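Long-range contacts in putative glycosyltransferase (Mannosyltransferase) involved in glycosylating the PBCV-1 major capsid protein (Paramecium bursaria Chlorella virus 1, PDB 2P6W), which probably transfers sugar from a nucleotide donor during glycosylation of the viral major capsid protein, this chain being its N-terminal, manganese- and UDP-binding domain: residues F57-I62 / P151-T156; H108-A113 / T122-V127; T9-H14 / F76-S81. One frame throughout, in Å; residues are numbered along the deposited sequence.

Interaction 1. Residues F57-I62 / P151-T156; sequences FRRSWI and PYEQKT
E153 OE1 draws two groups from different parts of the chain: R59 reaches it in a long salt bridge, with NH1 4.0 Å from OE1, and the hydroxyl of T122 hydrogen-bonds to it, while K125 takes OE2 in a salt bridge, so the buried carboxylate has a partner at each oxygen. The contact joins the starts of helix 59-69 and helix 153-164, with the residues just ahead of them, in this domain of the GT-A fold. The bridge from R59 works by charge alone, because OE1 lies well out of the guanidinium plane and no N-H points at it. Guanidinium and carboxylate planes are 27° apart, yet the closest touch between these two side chains is made by a methylene: R59 CD sits 3.5 Å from E153 CD. R59 gets there with CG held between its backbone N and carbonyl carbon (chi1 64°) and a bend at chi3. Its NE is tied back to H56 O and its NH1 also pairs with D80, so R59, which binds UDP-glucose, has its guanidinium tied by more than one partner.

Beside this polar centre lies F57, on which the start of helix 153-164 rests. E153 N stands over one face of the ring, 3.6 Å from CZ, and E153 CB makes a CH-pi contact with the ring, 4.3 Å from the centroid of F57. Y152 CB packs against F57 CE2 at 3.6 Å, its side chain crossing that of F57 at about a right angle. S60 OG, hydrogen-bonded to E135, lies 3.8 Å from E153 CG. Y152 is the N-cap residue, and its carbonyl O accepts from both the backbone N and the hydroxyl of T156; that hydroxyl, OG1, also meets the ring edge of F57, 3.3 Å from CZ.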
loop_
_atom_site.group_PDB
_atom_site.type_symbol
_atom_site.label_atom_id
_atom_site.label_comp_id
_atom_site.label_asym_id
_atom_site.label_seq_id
_atom_site.Cartn_x
_atom_site.Cartn_y
_atom_site.Cartn_z
ATOM N N PHE A 57 -3.617 4.171 -10.347
ATOM C CA PHE A 57 -4.595 4.946 -9.582
ATOM C C PHE A 57 -5.672 4.084 -8.946
ATOM O O PHE A 57 -6.368 4.540 -8.044
ATOM C CB PHE A 57 -5.275 5.983 -10.464
ATOM C CG PHE A 57 -4.549 7.301 -10.536
ATOM C CD1 PHE A 57 -4.803 8.290 -9.576
ATOM C CD2 PHE A 57 -3.650 7.570 -11.572
ATOM C CE1 PHE A 57 -4.154 9.520 -9.634
ATOM C CE2 PHE A 57 -2.989 8.813 -11.638
ATOM C CZ PHE A 57 -3.261 9.788 -10.660
ATOM N N ARG A 58 -5.817 2.848 -9.427
ATOM C CA ARG A 58 -6.934 2.006 -8.981
ATOM C C ARG A 58 -7.021 1.822 -7.458
ATOM O O ARG A 58 -8.123 1.660 -6.925
ATOM C CB ARG A 58 -6.956 0.648 -9.691
ATOM C CG ARG A 58 -8.334 -0.003 -9.614
ATOM C CD ARG A 58 -8.496 -1.151 -10.577
ATOM N NE ARG A 58 -9.918 -1.444 -10.796
ATOM C CZ ARG A 58 -10.494 -2.622 -10.569
ATOM N NH1 ARG A 58 -9.781 -3.649 -10.146
ATOM N NH2 ARG A 58 -11.790 -2.773 -10.802
ATOM N N ARG A 59 -5.887 1.866 -6.754
ATOM C CA ARG A 59 -5.890 1.781 -5.285
ATOM C C ARG A 59 -6.826 2.819 -4.625
ATOM O O ARG A 59 -7.427 2.550 -3.582
ATOM C CB ARG A 59 -4.477 1.933 -4.750
ATOM C CG ARG A 59 -3.869 3.275 -5.023
ATOM C CD ARG A 59 -2.350 3.220 -4.799
ATOM N NE ARG A 59 -1.735 2.519 -5.917
ATOM C CZ ARG A 59 -0.499 2.035 -5.915
ATOM N NH1 ARG A 59 0.261 2.168 -4.837
ATOM N NH2 ARG A 59 -0.033 1.403 -6.990
ATOM N N SER A 60 -6.947 3.999 -5.236
ATOM C CA SER A 60 -7.780 5.068 -4.678
ATOM C C SER A 60 -9.267 4.869 -4.989
ATOM O O SER A 60 -10.135 5.575 -4.446
ATOM C CB SER A 60 -7.297 6.438 -5.163
ATOM O OG SER A 60 -5.978 6.677 -4.715
ATOM N N TRP A 61 -9.553 3.924 -5.887
ATOM C CA TRP A 61 -10.916 3.461 -6.122
ATOM C C TRP A 61 -11.229 2.282 -5.193
ATOM O O TRP A 61 -12.314 2.226 -4.592
ATOM C CB TRP A 61 -11.087 3.074 -7.595
ATOM C CG TRP A 61 -12.461 2.580 -7.969
ATOM C CD1 TRP A 61 -13.530 3.334 -8.333
ATOM C CD2 TRP A 61 -12.884 1.214 -8.032
ATOM N NE1 TRP A 61 -14.612 2.523 -8.611
ATOM C CE2 TRP A 61 -14.241 1.218 -8.420
ATOM C CE3 TRP A 61 -12.263 -0.017 -7.751
ATOM C CZ2 TRP A 61 -14.980 0.041 -8.574
ATOM C CZ3 TRP A 61 -12.999 -1.187 -7.918
ATOM C CH2 TRP A 61 -14.349 -1.144 -8.315
ATOM N N ILE A 62 -10.276 1.355 -5.068
ATOM C CA ILE A 62 -10.442 0.165 -4.200
ATOM C C ILE A 62 -10.663 0.547 -2.728
ATOM O O ILE A 62 -11.407 -0.129 -2.001
ATOM C CB ILE A 62 -9.271 -0.838 -4.352
ATOM C CG1 ILE A 62 -9.178 -1.332 -5.796
ATOM C CG2 ILE A 62 -9.383 -2.042 -3.357
ATOM C CD1 ILE A 62 -7.874 -2.043 -6.078
ATOM N N PRO A 151 4.983 9.279 -11.525
ATOM C CA PRO A 151 4.438 8.048 -10.913
ATOM C C PRO A 151 2.963 8.039 -10.463
ATOM O O PRO A 151 2.616 7.309 -9.539
ATOM C CB PRO A 151 5.354 7.841 -9.690
ATOM C CG PRO A 151 5.713 9.216 -9.278
ATOM C CD PRO A 151 5.788 10.052 -10.551
ATOM N N TYR A 152 2.106 8.837 -11.103
ATOM C CA TYR A 152 0.644 8.623 -11.012
ATOM C C TYR A 152 0.087 8.935 -9.618
ATOM O O TYR A 152 0.230 10.068 -9.164
ATOM C CB TYR A 152 0.268 7.207 -11.479
ATOM C CG TYR A 152 0.913 6.830 -12.785
ATOM C CD1 TYR A 152 0.722 7.596 -13.916
ATOM C CD2 TYR A 152 1.722 5.690 -12.879
ATOM C CE1 TYR A 152 1.306 7.246 -15.126
ATOM C CE2 TYR A 152 2.314 5.331 -14.087
ATOM C CZ TYR A 152 2.096 6.112 -15.201
ATOM O OH TYR A 152 2.687 5.773 -16.402
ATOM N N GLU A 153 -0.582 7.990 -8.956
ATOM C CA GLU A 153 -1.163 8.272 -7.630
ATOM C C GLU A 153 -0.079 8.692 -6.648
ATOM O O GLU A 153 -0.321 9.452 -5.710
ATOM C CB GLU A 153 -1.941 7.053 -7.093
ATOM C CG GLU A 153 -2.298 7.097 -5.597
ATOM C CD GLU A 153 -1.205 6.518 -4.700
ATOM O OE1 GLU A 153 -0.143 6.101 -5.228
ATOM O OE2 GLU A 153 -1.411 6.459 -3.461
ATOM N N GLN A 154 1.132 8.186 -6.857
ATOM C CA GLN A 154 2.230 8.491 -5.946
ATOM C C GLN A 154 2.596 9.974 -6.014
ATOM O O GLN A 154 2.828 10.629 -4.994
ATOM C CB GLN A 154 3.420 7.620 -6.329
ATOM C CG GLN A 154 4.622 7.767 -5.448
ATOM C CD GLN A 154 5.628 6.676 -5.740
ATOM O OE1 GLN A 154 5.475 5.544 -5.290
ATOM N NE2 GLN A 154 6.672 7.014 -6.489
ATOM N N LYS A 155 2.656 10.503 -7.241
ATOM C CA LYS A 155 2.889 11.920 -7.457
ATOM C C LYS A 155 1.695 12.755 -6.980
ATOM O O LYS A 155 1.859 13.853 -6.441
ATOM C CB LYS A 155 3.164 12.179 -8.946
ATOM C CG LYS A 155 3.189 13.667 -9.293
ATOM C CD LYS A 155 4.039 13.995 -10.531
ATOM C CE LYS A 155 3.608 13.223 -11.767
ATOM N NZ LYS A 155 4.520 13.631 -12.900
ATOM N N THR A 156 0.487 12.217 -7.156
ATOM C CA THR A 156 -0.713 12.963 -6.779
ATOM C C THR A 156 -0.781 13.125 -5.264
ATOM O O THR A 156 -1.090 14.206 -4.749
ATOM C CB THR A 156 -1.970 12.279 -7.309
ATOM O OG1 THR A 156 -1.805 12.086 -8.725
ATOM C CG2 THR A 156 -3.214 13.138 -7.007
#

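Interaction 2. Residues H108-A113 / T122-V127; sequences HTFHEA and TGVKFV
H108 and F126 form an antiparallel hydrogen-bonded pair, and two backbone bonds join strand 107-110 to strand 124-128 there. H108 N gives its proton to F126 O at 3.1 Å; in return F126 N donates to H108 O, also at 3.1 Å and straighter, with an N-H...O angle of 165°. The short strand segments run at 165° to each other, in the mixed central sheet of the GT-A fold. Further along, a water takes the place of a direct bond: it accepts from F110 N at 3.0 Å and donates to V124 O at 2.7 Å, so a single water fills in between F110 and V124, where the backbones have moved apart.

The side-chain contacts follow the same two strands. CB of H108 and CB of F126 touch at 3.7 Å on the face shared by these residues, while the imidazole of H108 leads away to I98, L100 and I170. F110 works by its ring edge. That edge is turned to the carbonyl oxygen of V124, with CD2 3.4 Å from V124 O and the oxygen in the ring plane, and CE2 packs on V124 CG1 at 3.8 Å; that methyl is placed there by chi1 of V124, 180° from the backbone N. F110 CZ meets F126 CE2 at 3.8 Å, edge against edge. L77 of strand 75-79 touches both V124 and F126.

Polar groups of the two segments look outward to other elements. T109 bonds to I170 and H172 of the neighbouring strand 169-172, and the ammonium of K125 leads away from this contact, to E135 among others. Past H108 and F126 the join between these segments changes from direct backbone bonds to a water bridge and the ring of F110, and F110 also has a backbone bond to N121.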
loop_
_atom_site.group_PDB
_atom_site.type_symbol
_atom_site.label_atom_id
_atom_site.label_comp_id
_atom_site.label_asym_id
_atom_site.label_seq_id
_atom_site.Cartn_x
_atom_site.Cartn_y
_atom_site.Cartn_z
ATOM N N HIS A 108 0.064 8.187 6.606
ATOM C CA HIS A 108 1.426 7.768 6.895
ATOM C C HIS A 108 2.010 7.170 5.622
ATOM O O HIS A 108 1.406 6.266 5.027
ATOM C CB HIS A 108 1.442 6.722 8.011
ATOM C CG HIS A 108 1.131 7.293 9.352
ATOM N ND1 HIS A 108 -0.140 7.313 9.876
ATOM C CD2 HIS A 108 1.921 7.914 10.251
ATOM C CE1 HIS A 108 -0.121 7.921 11.048
ATOM N NE2 HIS A 108 1.123 8.277 11.308
ATOM N N THR A 109 3.143 7.720 5.176
ATOM C CA THR A 109 3.811 7.280 3.957
ATOM C C THR A 109 5.285 7.017 4.243
ATOM O O THR A 109 5.759 7.238 5.370
ATOM C CB THR A 109 3.655 8.342 2.822
ATOM O OG1 THR A 109 4.199 9.593 3.284
ATOM C CG2 THR A 109 2.182 8.503 2.472
ATOM N N PHE A 110 6.002 6.535 3.236
ATOM C CA PHE A 110 7.385 6.061 3.402
ATOM C C PHE A 110 8.264 6.540 2.278
ATOM O O PHE A 110 7.854 6.524 1.119
ATOM C CB PHE A 110 7.411 4.522 3.516
ATOM C CG PHE A 110 6.471 4.040 4.550
ATOM C CD1 PHE A 110 6.860 4.022 5.884
ATOM C CD2 PHE A 110 5.158 3.718 4.219
ATOM C CE1 PHE A 110 5.962 3.661 6.883
ATOM C CE2 PHE A 110 4.256 3.352 5.193
ATOM C CZ PHE A 110 4.650 3.327 6.541
ATOM N N HIS A 111 9.470 6.985 2.631
ATOM C CA HIS A 111 10.420 7.358 1.604
ATOM C C HIS A 111 11.116 6.127 1.038
ATOM O O HIS A 111 10.903 5.004 1.515
ATOM C CB HIS A 111 11.419 8.414 2.107
ATOM C CG HIS A 111 12.441 7.897 3.072
ATOM N ND1 HIS A 111 13.529 7.154 2.669
ATOM C CD2 HIS A 111 12.582 8.076 4.411
ATOM C CE1 HIS A 111 14.274 6.861 3.719
ATOM N NE2 HIS A 111 13.729 7.424 4.786
ATOM N N GLU A 112 11.910 6.344 -0.013
ATOM C CA GLU A 112 12.671 5.245 -0.650
ATOM C C GLU A 112 14.105 5.699 -0.916
ATOM O O GLU A 112 14.729 5.281 -1.886
ATOM C CB GLU A 112 11.987 4.747 -1.932
ATOM C CG GLU A 112 11.618 5.838 -2.967
ATOM C CD GLU A 112 11.103 5.272 -4.282
ATOM O OE1 GLU A 112 10.614 4.121 -4.296
ATOM O OE2 GLU A 112 11.184 5.992 -5.298
ATOM N N ALA A 113 14.640 6.508 -0.007
ATOM C CA ALA A 113 15.973 7.088 -0.178
ATOM C C ALA A 113 17.079 6.179 0.336
ATOM O O ALA A 113 16.841 5.369 1.220
ATOM C CB ALA A 113 16.041 8.421 0.558
ATOM N N THR A 122 4.385 4.723 -2.534
ATOM C CA THR A 122 3.038 4.469 -2.018
ATOM C C THR A 122 2.587 3.019 -2.192
ATOM O O THR A 122 1.391 2.727 -2.121
ATOM C CB THR A 122 1.994 5.428 -2.639
ATOM O OG1 THR A 122 2.090 5.378 -4.066
ATOM C CG2 THR A 122 2.197 6.877 -2.130
ATOM N N GLY A 123 3.554 2.111 -2.361
ATOM C CA GLY A 123 3.269 0.672 -2.388
ATOM C C GLY A 123 2.715 0.197 -1.047
ATOM O O GLY A 123 2.060 -0.848 -0.961
ATOM N N VAL A 124 3.004 0.970 0.001
ATOM C CA VAL A 124 2.424 0.804 1.346
ATOM C C VAL A 124 1.980 2.199 1.783
ATOM O O VAL A 124 2.799 3.121 1.792
ATOM C CB VAL A 124 3.468 0.285 2.366
ATOM C CG1 VAL A 124 2.822 0.131 3.729
ATOM C CG2 VAL A 124 4.025 -1.079 1.904
ATOM N N LYS A 125 0.697 2.352 2.120
ATOM C CA LYS A 125 0.136 3.686 2.372
ATOM C C LYS A 125 -1.007 3.562 3.363
ATOM O O LYS A 125 -1.975 2.826 3.117
ATOM C CB LYS A 125 -0.391 4.300 1.060
ATOM C CG LYS A 125 -1.038 5.667 1.206
ATOM C CD LYS A 125 -1.558 6.210 -0.140
ATOM C CE LYS A 125 -2.795 5.454 -0.636
ATOM N NZ LYS A 125 -3.495 6.250 -1.745
ATOM N N PHE A 126 -0.881 4.270 4.488
ATOM C CA PHE A 126 -1.918 4.332 5.518
ATOM C C PHE A 126 -2.771 5.552 5.275
ATOM O O PHE A 126 -2.246 6.655 5.147
ATOM C CB PHE A 126 -1.296 4.503 6.910
ATOM C CG PHE A 126 -0.603 3.278 7.444
ATOM C CD1 PHE A 126 -1.244 2.460 8.362
ATOM C CD2 PHE A 126 0.718 2.978 7.082
ATOM C CE1 PHE A 126 -0.599 1.328 8.901
ATOM C CE2 PHE A 126 1.368 1.840 7.619
ATOM C CZ PHE A 126 0.707 1.035 8.531
ATOM N N VAL A 127 -4.087 5.346 5.243
ATOM C CA VAL A 127 -5.054 6.410 4.985
ATOM C C VAL A 127 -6.117 6.395 6.088
ATOM O O VAL A 127 -6.824 5.398 6.252
ATOM C CB VAL A 127 -5.791 6.173 3.636
ATOM C CG1 VAL A 127 -6.680 7.372 3.302
ATOM C CG2 VAL A 127 -4.803 5.921 2.512
HETATM O O HOH W 1 3.900 5.566 1.290
#

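Interaction 3. Residues T9-H14 / F76-S81; sequences TILSGH and FLWLDS. With MN (manganese (II) ion), chain B.
The manganese and nucleotide-sugar site sits at the carboxyl ends of strands 8-13 and 75-79, where H14 ND1 and S81 OG share a hydrogen bond of 2.8 Å across the contact. S81 and G13 both bind UDP, and D80 immediately precedes S81. D80 OD2 bonds the manganese at 2.1 Å; D82 and H195 also bind the metal, and D80 and D82 are the two aspartates of the DxD motif common in GT-A enzymes. The other oxygen of D80, OD1, accepts from the indole of W78, NE1 to OD1 2.9 Å, through its anti lone pair and close to the ring plane. Together with R59 at the same oxygen, W78 limits the rotation of the carboxylate while OD2 stays on the ion.

S12 adds a polar tie between the strands: its OG, set anti to the backbone N (chi1 -170°), donates to L79 O at 2.6 Å. Behind these groups the two strands run parallel, with their segments 29° apart, in the nucleotide-binding Rossmann-like half of the GT-A fold. L77 N donates to T9 O (2.9 Å), L11 N to L77 O (2.8 Å) and L79 N to L11 O (3.0 Å), the last almost in line with the carbonyl.

Opposite faces of this ladder meet different helices. I10 and L77 lie side by side, pointing the same way, and I10 CG2 also touches L79 CD1; helix 20-36 covers I10 and L79 through V29. On the face of L11, F76 and W78, helix 59-69 packs instead, with I62 on L11 and I63 on F76. L11 crosses W78 at about a right angle, its CD1 3.6 Å from W78 CE3 at the edge of the indole, while the CZ3 and CH2 end of that ring comes against the backbone of S12.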
loop_
_atom_site.group_PDB
_atom_site.type_symbol
_atom_site.label_atom_id
_atom_site.label_comp_id
_atom_site.label_asym_id
_atom_site.label_seq_id
_atom_site.Cartn_x
_atom_site.Cartn_y
_atom_site.Cartn_z
ATOM N N THR A 9 -8.124 -1.851 8.441
ATOM C CA THR A 9 -8.507 -2.685 7.306
ATOM C C THR A 9 -7.363 -2.650 6.314
ATOM O O THR A 9 -7.004 -1.575 5.826
ATOM C CB THR A 9 -9.771 -2.141 6.613
ATOM O OG1 THR A 9 -10.886 -2.278 7.503
ATOM C CG2 THR A 9 -10.073 -2.878 5.295
ATOM N N ILE A 10 -6.771 -3.806 6.043
ATOM C CA ILE A 10 -5.757 -3.883 5.005
ATOM C C ILE A 10 -6.479 -4.182 3.714
ATOM O O ILE A 10 -7.377 -5.029 3.688
ATOM C CB ILE A 10 -4.693 -4.960 5.311
ATOM C CG1 ILE A 10 -4.094 -4.686 6.696
ATOM C CG2 ILE A 10 -3.619 -5.004 4.187
ATOM C CD1 ILE A 10 -2.934 -5.561 7.088
ATOM N N LEU A 11 -6.085 -3.483 2.658
ATOM C CA LEU A 11 -6.687 -3.712 1.344
ATOM C C LEU A 11 -5.623 -3.869 0.278
ATOM O O LEU A 11 -4.533 -3.294 0.356
ATOM C CB LEU A 11 -7.683 -2.609 0.953
ATOM C CG LEU A 11 -7.124 -1.188 0.872
ATOM C CD1 LEU A 11 -7.764 -0.420 -0.268
ATOM C CD2 LEU A 11 -7.351 -0.453 2.173
ATOM N N SER A 12 -5.975 -4.654 -0.738
ATOM C CA SER A 12 -5.108 -4.859 -1.885
ATOM C C SER A 12 -5.973 -5.381 -3.003
ATOM O O SER A 12 -7.217 -5.353 -2.905
ATOM C CB SER A 12 -4.003 -5.868 -1.549
ATOM O OG SER A 12 -3.001 -5.923 -2.568
ATOM N N GLY A 13 -5.334 -5.879 -4.054
ATOM C CA GLY A 13 -6.088 -6.483 -5.152
ATOM C C GLY A 13 -5.146 -6.902 -6.238
ATOM O O GLY A 13 -4.004 -6.436 -6.283
ATOM N N HIS A 14 -5.621 -7.795 -7.107
ATOM C CA HIS A 14 -4.853 -8.215 -8.280
ATOM C C HIS A 14 -5.767 -8.894 -9.267
ATOM O O HIS A 14 -6.700 -9.586 -8.879
ATOM C CB HIS A 14 -3.721 -9.175 -7.932
ATOM C CG HIS A 14 -2.690 -9.273 -9.013
ATOM N ND1 HIS A 14 -1.616 -8.411 -9.096
ATOM C CD2 HIS A 14 -2.602 -10.091 -10.091
ATOM C CE1 HIS A 14 -0.894 -8.713 -10.161
ATOM N NE2 HIS A 14 -1.477 -9.722 -10.789
ATOM N N PHE A 76 -7.106 2.718 7.013
ATOM C CA PHE A 76 -7.028 1.864 5.824
ATOM C C PHE A 76 -5.568 1.735 5.463
ATOM O O PHE A 76 -4.831 2.718 5.504
ATOM C CB PHE A 76 -7.786 2.487 4.651
ATOM C CG PHE A 76 -9.267 2.548 4.883
ATOM C CD1 PHE A 76 -10.083 1.470 4.543
ATOM C CD2 PHE A 76 -9.838 3.678 5.467
ATOM C CE1 PHE A 76 -11.446 1.517 4.776
ATOM C CE2 PHE A 76 -11.219 3.730 5.706
ATOM C CZ PHE A 76 -12.018 2.638 5.360
ATOM N N LEU A 77 -5.143 0.521 5.138
ATOM C CA LEU A 77 -3.751 0.293 4.771
ATOM C C LEU A 77 -3.739 -0.355 3.390
ATOM O O LEU A 77 -4.133 -1.509 3.248
ATOM C CB LEU A 77 -3.068 -0.612 5.816
ATOM C CG LEU A 77 -1.658 -1.090 5.461
ATOM C CD1 LEU A 77 -0.736 0.098 5.159
ATOM C CD2 LEU A 77 -1.077 -1.941 6.574
ATOM N N TRP A 78 -3.301 0.393 2.377
ATOM C CA TRP A 78 -3.127 -0.164 1.033
ATOM C C TRP A 78 -1.779 -0.877 0.943
ATOM O O TRP A 78 -0.769 -0.282 1.317
ATOM C CB TRP A 78 -3.138 0.953 -0.033
ATOM C CG TRP A 78 -2.680 0.407 -1.343
ATOM C CD1 TRP A 78 -1.420 0.466 -1.875
ATOM C CD2 TRP A 78 -3.459 -0.385 -2.251
ATOM N NE1 TRP A 78 -1.372 -0.229 -3.064
ATOM C CE2 TRP A 78 -2.613 -0.751 -3.322
ATOM C CE3 TRP A 78 -4.794 -0.816 -2.268
ATOM C CZ2 TRP A 78 -3.055 -1.539 -4.395
ATOM C CZ3 TRP A 78 -5.241 -1.591 -3.349
ATOM C CH2 TRP A 78 -4.368 -1.950 -4.391
ATOM N N LEU A 79 -1.771 -2.114 0.438
ATOM C CA LEU A 79 -0.534 -2.821 0.080
ATOM C C LEU A 79 -0.594 -3.247 -1.375
ATOM O O LEU A 79 -1.575 -3.895 -1.797
ATOM C CB LEU A 79 -0.379 -4.097 0.920
ATOM C CG LEU A 79 -0.354 -3.938 2.434
ATOM C CD1 LEU A 79 -0.192 -5.312 3.078
ATOM C CD2 LEU A 79 0.710 -2.962 2.929
ATOM N N ASP A 80 0.442 -2.913 -2.150
ATOM C CA ASP A 80 0.561 -3.435 -3.527
ATOM C C ASP A 80 0.495 -4.955 -3.475
ATOM O O ASP A 80 0.891 -5.563 -2.473
ATOM C CB ASP A 80 1.916 -3.078 -4.149
ATOM C CG ASP A 80 2.001 -1.640 -4.627
ATOM O OD1 ASP A 80 1.017 -0.883 -4.479
ATOM O OD2 ASP A 80 3.076 -1.275 -5.156
ATOM N N SER A 81 0.039 -5.584 -4.550
ATOM C CA SER A 81 0.049 -7.047 -4.596
ATOM C C SER A 81 1.465 -7.632 -4.658
ATOM O O SER A 81 1.642 -8.855 -4.532
ATOM C CB SER A 81 -0.790 -7.564 -5.775
ATOM O OG SER A 81 -0.341 -6.983 -6.993
HETATM MN MN MN B . 4.876 -2.227 -5.854
#

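The three contacts lie about 12 Å from one another, centre to centre, and meet around R59. In interaction 1, R59 NH1 stands 3.2 Å from D80 OD1 of interaction 3, and the R59 side chain comes within about 6 Å of the manganese. E153 connects interaction 1 to interaction 2, with OE2 2.7 Å from K125 NZ and OE1 2.6 Å from T122 OG1. Interactions 2 and 3 share the sheet: strands 124-128 and 75-79 are neighbours, with V127 N 2.7 Å from F76 O and K125 O 2.9 Å from W78 N. Interaction 3 carries D80, a manganese ligand; R59 of interaction 1 touches both D80 and, through T122, interaction 2.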